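Side-chain contact in lipoprotein (Bacteroides fragilis, PDB 3RWX), which is of unknown function but is a putative outer-membrane lipoprotein built from two calycin-like beta-barrel domains: residues Thr126-Ile129 / Ser130-Val133. Sequence-based numbering, arbitrary orientation. Where two conformers were deposited one is given.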
loop_
_atom_site.group_PDB
_atom_site.type_symbol
_atom_site.label_atom_id
_atom_site.label_comp_id
_atom_site.label_asym_id
_atom_site.label_seq_id
_atom_site.Cartn_x
_atom_site.Cartn_y
_atom_site.Cartn_z
ATOM N N THR A 126 -7.303 -0.541 12.984
ATOM C CA THR A 126 -7.721 -1.198 11.767
ATOM C C THR A 126 -6.832 -0.746 10.572
ATOM O O THR A 126 -6.425 0.392 10.496
ATOM C CB THR A 126 -9.250 -0.967 11.583
ATOM O OG1 THR A 126 -9.577 0.377 11.959
ATOM C CG2 THR A 126 -10.049 -1.889 12.524
ATOM N N LEU A 127 -6.532 -1.672 9.670
ATOM C CA LEU A 127 -5.795 -1.388 8.452
ATOM C C LEU A 127 -6.425 -0.250 7.611
ATOM O O LEU A 127 -7.591 -0.276 7.303
ATOM C CB LEU A 127 -5.739 -2.645 7.598
ATOM C CG LEU A 127 -4.764 -2.569 6.425
ATOM C CD1 LEU A 127 -3.304 -2.608 6.896
ATOM C CD2 LEU A 127 -5.051 -3.724 5.461
ATOM N N PRO A 128 -5.643 0.762 7.250
ATOM C CA PRO A 128 -6.213 1.812 6.406
ATOM C C PRO A 128 -6.728 1.321 5.058
ATOM O O PRO A 128 -6.151 0.437 4.459
ATOM C CB PRO A 128 -5.043 2.757 6.194
ATOM C CG PRO A 128 -4.233 2.606 7.459
ATOM C CD PRO A 128 -4.411 1.187 7.923
ATOM N N ILE A 129 -7.797 1.931 4.574
ATOM C CA ILE A 129 -8.477 1.409 3.403
ATOM C C ILE A 129 -7.574 1.527 2.171
ATOM O O ILE A 129 -7.621 0.681 1.273
ATOM C CB ILE A 129 -9.836 2.089 3.201
ATOM C CG1 ILE A 129 -10.736 1.273 2.261
ATOM C CG2 ILE A 129 -9.668 3.546 2.721
ATOM C CD1 ILE A 129 -12.161 1.876 2.126
ATOM N N SER A 130 -6.705 2.531 2.147
ATOM C CA SER A 130 -5.837 2.696 0.985
ATOM C C SER A 130 -4.923 1.487 0.719
ATOM O O SER A 130 -4.498 1.288 -0.420
ATOM C CB SER A 130 -5.043 3.994 1.078
ATOM O OG SER A 130 -4.332 4.042 2.297
ATOM N N TYR A 131 -4.641 0.662 1.728
ATOM C CA TYR A 131 -3.869 -0.568 1.492
ATOM C C TYR A 131 -4.611 -1.543 0.617
ATOM O O TYR A 131 -3.999 -2.427 0.036
ATOM C CB TYR A 131 -3.497 -1.296 2.786
ATOM C CG TYR A 131 -2.368 -0.631 3.547
ATOM C CD1 TYR A 131 -1.053 -0.830 3.187
ATOM C CD2 TYR A 131 -2.627 0.221 4.603
ATOM C CE1 TYR A 131 -0.025 -0.214 3.856
ATOM C CE2 TYR A 131 -1.608 0.831 5.291
ATOM C CZ TYR A 131 -0.304 0.611 4.909
ATOM O OH TYR A 131 0.715 1.234 5.601
ATOM N N HIS A 132 -5.933 -1.435 0.534
ATOM C CA HIS A 132 -6.669 -2.361 -0.304
ATOM C C HIS A 132 -6.622 -1.982 -1.788
ATOM O O HIS A 132 -7.114 -2.741 -2.618
ATOM C CB HIS A 132 -8.120 -2.490 0.171
ATOM C CG HIS A 132 -8.263 -3.126 1.518
ATOM N ND1 HIS A 132 -8.063 -4.469 1.728
ATOM C CD2 HIS A 132 -8.599 -2.604 2.720
ATOM C CE1 HIS A 132 -8.249 -4.747 3.004
ATOM N NE2 HIS A 132 -8.592 -3.636 3.627
ATOM N N VAL A 133 -6.056 -0.836 -2.147
ATOM C CA VAL A 133 -5.929 -0.514 -3.578
ATOM C C VAL A 133 -4.509 -0.302 -4.083
ATOM O O VAL A 133 -4.264 -0.418 -5.269
ATOM C CB VAL A 133 -6.777 0.711 -3.955
ATOM C CG1 VAL A 133 -8.244 0.443 -3.587
ATOM C CG2 VAL A 133 -6.253 1.964 -3.278
#
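Pro128 and Leu127 meet the ring of Tyr131, three and four residues on, in different ways. The pyrrolidine of Pro128 runs beside the tyrosine in the same direction, CG 3.8 Å from Tyr131 CE2, and Pro128 O lies at the edge of the phenol ring, in its plane. Leu127 crosses at about a right angle and comes in obliquely from out of that plane, CD1 3.7 Å from Tyr131 CD2. Its chi1 of -168°, CG anti to the amide nitrogen, swings the isobutyl group to the side where Tyr131 and His132 lie, and CD2 comes 4.0 Å from His132 NE2. Both residues lead into a single 3-10 turn, Ile129-His132, in the loop joining strands 118-124 and 144-147 of the two antiparallel sheets in this protein of two calycin-like domains. Pro128 O and Ile129 O close it, accepting from Tyr131 N (3.1 Å) and His132 N (2.8 Å). Ile129 points its side chain away, CB and CG2 bordering Ser130 N, but its carbonyl oxygen serves His132 twice, also lying at the imidazole edge, 3.7 Å from CD2. Residues from both halves of the chain meet the turn: the Tyr131 hydroxyl hydrogen-bonds Asp31 and Leu127 touches Tyr21 of strand 20-25, whereas Ser130 OG bonds Ser166 O and the His132 ring stacks with Phe209. His132 ND1 hydrogen-bonds a glycerol, probably from the crystallisation liquor.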